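PDB 6XJ9: agarase from Pseudoalteromonas fuliginea, which probably hydrolyses agarose, the galactan of red algal cell walls, as a family 50 glycoside hydrolase of a marine bacterium. Local coordinates for residues A[300-305]-A[711-716]; A[306-311]-A[431-436]. All coordinates share one frame; numbering follows the deposited sequence.

Contact 1. Residues A[300-305]-A[711-716]; sequences YLATGI and GAHWFQ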
loop_
_atom_site.group_PDB
_atom_site.type_symbol
_atom_site.label_atom_id
_atom_site.label_comp_id
_atom_site.label_asym_id
_atom_site.label_seq_id
_atom_site.Cartn_x
_atom_site.Cartn_y
_atom_site.Cartn_z
ATOM N N TYR A 300 -24.533 9.578 14.225
ATOM C CA TYR A 300 -23.797 10.145 13.103
ATOM C C TYR A 300 -22.450 10.646 13.601
ATOM O O TYR A 300 -22.375 11.294 14.638
ATOM C CB TYR A 300 -24.608 11.280 12.469
ATOM C CG TYR A 300 -23.995 11.987 11.282
ATOM C CD1 TYR A 300 -24.143 11.503 9.990
ATOM C CD2 TYR A 300 -23.282 13.165 11.453
ATOM C CE1 TYR A 300 -23.573 12.160 8.905
ATOM C CE2 TYR A 300 -22.718 13.835 10.383
ATOM C CZ TYR A 300 -22.866 13.340 9.098
ATOM O OH TYR A 300 -22.319 14.027 8.046
ATOM N N LEU A 301 -21.394 10.289 12.864
ATOM C CA LEU A 301 -20.062 10.843 13.057
ATOM C C LEU A 301 -19.661 11.524 11.751
ATOM O O LEU A 301 -20.018 11.042 10.677
ATOM C CB LEU A 301 -19.097 9.704 13.388
ATOM C CG LEU A 301 -19.382 8.903 14.658
ATOM C CD1 LEU A 301 -18.483 7.685 14.714
ATOM C CD2 LEU A 301 -19.203 9.741 15.915
ATOM N N ALA A 302 -18.919 12.635 11.841
ATOM C CA ALA A 302 -18.579 13.412 10.656
ATOM C C ALA A 302 -17.204 13.011 10.129
ATOM O O ALA A 302 -16.184 13.307 10.752
ATOM C CB ALA A 302 -18.616 14.894 10.961
ATOM N N THR A 303 -17.198 12.362 8.962
ATOM C CA THR A 303 -15.974 12.092 8.228
ATOM C C THR A 303 -16.108 12.718 6.843
ATOM O O THR A 303 -17.216 12.890 6.327
ATOM C CB THR A 303 -15.657 10.590 8.155
ATOM O OG1 THR A 303 -16.695 9.956 7.400
ATOM C CG2 THR A 303 -15.541 9.947 9.521
ATOM N N GLY A 304 -14.967 13.095 6.260
ATOM C CA GLY A 304 -15.004 13.806 4.995
ATOM C C GLY A 304 -13.744 14.638 4.796
ATOM O O GLY A 304 -12.787 14.499 5.550
ATOM N N ILE A 305 -13.800 15.524 3.797
ATOM C CA ILE A 305 -12.639 16.157 3.210
ATOM C C ILE A 305 -12.957 17.635 3.017
ATOM O O ILE A 305 -14.063 17.996 2.597
ATOM C CB ILE A 305 -12.320 15.458 1.867
ATOM C CG1 ILE A 305 -11.828 14.020 2.055
ATOM C CG2 ILE A 305 -11.347 16.274 1.046
ATOM C CD1 ILE A 305 -11.845 13.169 0.790
ATOM N N GLY A 711 -15.867 13.407 15.122
ATOM C CA GLY A 711 -15.466 13.369 13.727
ATOM C C GLY A 711 -14.233 14.214 13.430
ATOM O O GLY A 711 -13.698 14.905 14.301
ATOM N N ALA A 712 -13.805 14.132 12.171
ATOM C CA ALA A 712 -12.612 14.813 11.694
ATOM C C ALA A 712 -12.715 14.966 10.182
ATOM O O ALA A 712 -13.179 14.059 9.495
ATOM C CB ALA A 712 -11.381 14.018 12.061
ATOM N N HIS A 713 -12.253 16.115 9.686
ATOM C CA HIS A 713 -12.213 16.376 8.261
ATOM C C HIS A 713 -10.754 16.471 7.800
ATOM O O HIS A 713 -9.927 17.116 8.444
ATOM C CB HIS A 713 -13.024 17.635 7.935
ATOM C CG HIS A 713 -14.509 17.495 8.046
ATOM N ND1 HIS A 713 -15.284 18.424 8.729
ATOM C CD2 HIS A 713 -15.361 16.566 7.558
ATOM C CE1 HIS A 713 -16.551 18.066 8.671
ATOM N NE2 HIS A 713 -16.633 16.918 7.961
ATOM N N TRP A 714 -10.465 15.817 6.668
ATOM C CA TRP A 714 -9.153 15.764 6.046
ATOM C C TRP A 714 -8.932 16.999 5.177
ATOM O O TRP A 714 -9.774 17.358 4.351
ATOM C CB TRP A 714 -9.079 14.483 5.187
ATOM C CG TRP A 714 -7.892 14.436 4.275
ATOM C CD1 TRP A 714 -7.747 15.059 3.069
ATOM C CD2 TRP A 714 -6.653 13.750 4.525
ATOM N NE1 TRP A 714 -6.515 14.771 2.531
ATOM C CE2 TRP A 714 -5.818 13.986 3.413
ATOM C CE3 TRP A 714 -6.181 12.951 5.574
ATOM C CZ2 TRP A 714 -4.537 13.443 3.319
ATOM C CZ3 TRP A 714 -4.911 12.419 5.485
ATOM C CH2 TRP A 714 -4.104 12.670 4.375
ATOM N N PHE A 715 -7.777 17.643 5.346
ATOM C CA PHE A 715 -7.374 18.738 4.468
ATOM C C PHE A 715 -6.329 18.220 3.479
ATOM O O PHE A 715 -5.190 17.990 3.869
ATOM C CB PHE A 715 -6.813 19.903 5.297
ATOM C CG PHE A 715 -6.544 21.178 4.528
ATOM C CD1 PHE A 715 -5.376 21.340 3.792
ATOM C CD2 PHE A 715 -7.446 22.235 4.564
ATOM C CE1 PHE A 715 -5.126 22.514 3.095
ATOM C CE2 PHE A 715 -7.201 23.404 3.854
ATOM C CZ PHE A 715 -6.040 23.546 3.124
ATOM N N GLN A 716 -6.665 18.084 2.182
ATOM C CA GLN A 716 -7.855 18.560 1.491
ATOM C C GLN A 716 -8.121 17.601 0.319
ATOM O O GLN A 716 -7.493 16.555 0.210
ATOM C CB GLN A 716 -7.609 19.996 1.003
ATOM C CG GLN A 716 -6.508 20.101 -0.052
ATOM C CD GLN A 716 -6.117 21.480 -0.529
ATOM O OE1 GLN A 716 -6.667 22.496 -0.131
ATOM N NE2 GLN A 716 -5.115 21.537 -1.387
HETATM O O HOH W 1 -12.494 11.910 8.145
#
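Two groups of the neighbouring strand grip the carbonyl oxygen of Gly-304. Trp-714 N donates to Gly-304 O at 2.9 Å, nearly straight and on an in-plane lone pair, and the CA-H of His-713 turns to the same oxygen, with His-713 CA 3.3 Å from Gly-304 O. Nearer the start of the pairing, Ala-712 N reaches Ala-302 O at 2.9 Å, end-on to the carbonyl but bent at the hydrogen (143°). Between these bonds a water joins the strands, donating to Ala-712 O at 2.6 Å and accepting a weak bond from Gly-304 N.

The side chains alternate between the two faces. On one, His-713 keeps its ring beside its own backbone N (chi1 -72°), and this brings His-713 CD2 to 3.7 Å from Gly-304 N, the glycine lying at the ring edge; a CB there would be tight against CD2. His-713 NE2 passes Ala-302 CB to bond Ser-432 OG. On the other face Ile-305 and Trp-714 lie alongside, Ile-305 CG1 4.2 Å from Trp-714 CB, with Ile-305 CG2 at the indole edge. Trp-714 NE1 bonds Val-734 O and, weakly, Gln-716 O, just past a cis peptide. These parallel, buried strands are consistent with the first and last strands meeting to close a (beta/alpha)8 barrel.

Contact 2. Residues A[306-311]-A[431-436]; sequences DIIRLA and SSLGNW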
loop_
_atom_site.group_PDB
_atom_site.type_symbol
_atom_site.label_atom_id
_atom_site.label_comp_id
_atom_site.label_asym_id
_atom_site.label_seq_id
_atom_site.Cartn_x
_atom_site.Cartn_y
_atom_site.Cartn_z
ATOM N N ASP A 306 -11.955 18.484 3.255
ATOM C CA ASP A 306 -12.137 19.918 3.130
ATOM C C ASP A 306 -11.767 20.376 1.723
ATOM O O ASP A 306 -11.076 19.670 0.993
ATOM C CB ASP A 306 -11.265 20.682 4.125
ATOM C CG ASP A 306 -11.460 20.309 5.586
ATOM O OD1 ASP A 306 -12.632 20.242 6.036
ATOM O OD2 ASP A 306 -10.429 20.128 6.281
ATOM N N ILE A 307 -12.212 21.590 1.377
ATOM C CA ILE A 307 -11.847 22.254 0.129
ATOM C C ILE A 307 -12.386 21.443 -1.057
ATOM O O ILE A 307 -11.641 21.066 -1.968
ATOM C CB ILE A 307 -10.326 22.544 0.044
ATOM C CG1 ILE A 307 -9.781 23.105 1.362
ATOM C CG2 ILE A 307 -10.012 23.478 -1.122
ATOM C CD1 ILE A 307 -10.028 24.585 1.549
ATOM N N ILE A 308 -13.702 21.191 -1.033
ATOM C CA ILE A 308 -14.399 20.632 -2.185
ATOM C C ILE A 308 -14.793 21.792 -3.093
ATOM O O ILE A 308 -15.965 22.167 -3.161
ATOM C CB ILE A 308 -15.641 19.814 -1.781
ATOM C CG1 ILE A 308 -15.395 18.906 -0.573
ATOM C CG2 ILE A 308 -16.185 19.037 -2.983
ATOM C CD1 ILE A 308 -14.405 17.807 -0.815
ATOM N N ARG A 309 -13.779 22.375 -3.737
ATOM C CA ARG A 309 -13.907 23.547 -4.595
ATOM C C ARG A 309 -12.575 23.715 -5.325
ATOM O O ARG A 309 -11.628 22.990 -5.021
ATOM C CB ARG A 309 -14.268 24.794 -3.777
ATOM C CG ARG A 309 -13.121 25.352 -2.941
ATOM C CD ARG A 309 -13.546 26.470 -1.995
ATOM N NE ARG A 309 -12.363 27.015 -1.340
ATOM C CZ ARG A 309 -12.351 27.996 -0.438
ATOM N NH1 ARG A 309 -13.485 28.560 -0.058
ATOM N NH2 ARG A 309 -11.200 28.418 0.068
ATOM N N LEU A 310 -12.513 24.695 -6.243
ATOM C CA LEU A 310 -11.394 24.865 -7.158
ATOM C C LEU A 310 -10.484 26.019 -6.735
ATOM O O LEU A 310 -9.366 26.124 -7.239
ATOM C CB LEU A 310 -11.935 25.097 -8.576
ATOM C CG LEU A 310 -12.740 23.949 -9.185
ATOM C CD1 LEU A 310 -12.945 24.141 -10.680
ATOM C CD2 LEU A 310 -12.103 22.602 -8.900
ATOM N N ALA A 311 -10.954 26.857 -5.796
ATOM C CA ALA A 311 -10.341 28.145 -5.487
ATOM C C ALA A 311 -8.853 28.037 -5.140
ATOM O O ALA A 311 -8.103 28.983 -5.367
ATOM C CB ALA A 311 -11.111 28.849 -4.389
ATOM N N SER A 431 -19.112 10.459 5.581
ATOM C CA SER A 431 -20.417 10.880 6.067
ATOM C C SER A 431 -20.787 12.292 5.615
ATOM O O SER A 431 -21.953 12.670 5.752
ATOM C CB SER A 431 -20.496 10.790 7.558
ATOM O OG SER A 431 -19.674 11.789 8.144
ATOM N N SER A 432 -19.799 13.072 5.140
ATOM C CA SER A 432 -20.001 14.497 4.901
ATOM C C SER A 432 -19.041 15.021 3.839
ATOM O O SER A 432 -18.043 14.380 3.529
ATOM C CB SER A 432 -19.848 15.283 6.196
ATOM O OG SER A 432 -18.493 15.274 6.642
ATOM N N LEU A 433 -19.375 16.193 3.284
ATOM C CA LEU A 433 -18.420 17.083 2.632
ATOM C C LEU A 433 -17.922 18.040 3.706
ATOM O O LEU A 433 -18.721 18.569 4.472
ATOM C CB LEU A 433 -19.133 17.898 1.540
ATOM C CG LEU A 433 -19.799 17.125 0.398
ATOM C CD1 LEU A 433 -20.628 18.076 -0.469
ATOM C CD2 LEU A 433 -18.747 16.432 -0.470
ATOM N N GLY A 434 -16.606 18.314 3.713
ATOM C CA GLY A 434 -16.018 19.086 4.791
ATOM C C GLY A 434 -16.147 20.592 4.584
ATOM O O GLY A 434 -16.969 21.061 3.798
ATOM N N ASN A 435 -15.335 21.329 5.343
ATOM C CA ASN A 435 -15.357 22.779 5.348
ATOM C C ASN A 435 -14.886 23.298 3.995
ATOM O O ASN A 435 -14.062 22.660 3.335
ATOM C CB ASN A 435 -14.546 23.372 6.508
ATOM C CG ASN A 435 -14.954 24.801 6.794
ATOM O OD1 ASN A 435 -16.082 25.181 6.503
ATOM N ND2 ASN A 435 -14.037 25.612 7.308
ATOM N N TRP A 436 -15.418 24.457 3.610
ATOM C CA TRP A 436 -15.110 25.097 2.334
ATOM C C TRP A 436 -15.518 24.188 1.170
ATOM O O TRP A 436 -14.767 24.022 0.206
ATOM C CB TRP A 436 -13.635 25.547 2.258
ATOM C CG TRP A 436 -13.245 26.471 3.374
ATOM C CD1 TRP A 436 -13.786 27.692 3.657
ATOM C CD2 TRP A 436 -12.265 26.221 4.397
ATOM N NE1 TRP A 436 -13.209 28.222 4.781
ATOM C CE2 TRP A 436 -12.258 27.349 5.242
ATOM C CE3 TRP A 436 -11.399 25.155 4.679
ATOM C CZ2 TRP A 436 -11.422 27.435 6.354
ATOM C CZ3 TRP A 436 -10.570 25.244 5.773
ATOM C CH2 TRP A 436 -10.587 26.369 6.598
#
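The side chain of Arg-309 crosses Trp-436 obliquely, its aliphatic part passing the backbone carbonyl and its guanidinium reaching Trp-436 CB and the indole. CG stands between the backbone N and the carbonyl carbon (chi1 73°), and from there the chain runs out extended, CB and CG passing the carbonyl oxygen of Trp-436 before Arg-309 CD comes to 3.5 Å from Trp-436 O. NE and CZ then cross Trp-436 CB, which sits over one face of the guanidinium, offset toward its rim. At the tip Arg-309 NH1 is 3.8 Å from Trp-436 CD1, with the guanidinium and indole planes 40° apart, so this is oblique packing rather than a flat stack. NH2 bonds Asn-312 OD1, which helps to fix the rotation of the group.

Further along the indole, Ile-307 CD1 presses on Trp-436 CE3 at 3.5 Å, the two side chains pointing the same way. The Asn-435 amide folds over the ring itself, its ND2 3.2 Å above the plane of Trp-436 and over the ring centre. Two hydrogen bonds tie the loops: one between backbones, Ile-307 N donating almost straight to Asn-435 O at 2.9 Å, and one from Asn-435 N to the side-chain oxygen Asp-306 OD1 at 3.0 Å, on the anti side and 16° out of the carboxylate plane. A CB on Gly-434 would collide with that oxygen. With an alanine in place of Asp-306, Asn-435 N would probably be left without its acceptor on this side of the contact. Ile-308, centre of an inverse gamma turn, crosses Leu-433 at about a right angle, Ile-308 CG1 4.2 Å from Leu-433 CD2. Arg-619 and Glu-668 also touch Trp-436, consistent with loops gathered at the C-terminal ends of the strands of a (beta/alpha)8 barrel, the end where such glycoside hydrolases carry their active sites.

Overall arrangement
Contact 2 carries on where contact 1 stops: 306-311 is the loop that leaves the strand of 300-305, and contact 2 is nested within the long chain loop that contact 1 closes. Their centres are about 10 Å apart. Both are buried, though Arg-309 in contact 2 is partly exposed. Contact 1 is a parallel strand pairing held by two direct backbone bonds, with a water between the strands where the pairing is loose; contact 2 joins two irregular loops, mixing a carboxylate acceptor with packing on an indole. Ser-431 links them, its OG probably bonding both Leu-301 O and Thr-303 N, each at 2.7 Å; separately, His-713 CB packs against Asp-306 OD1.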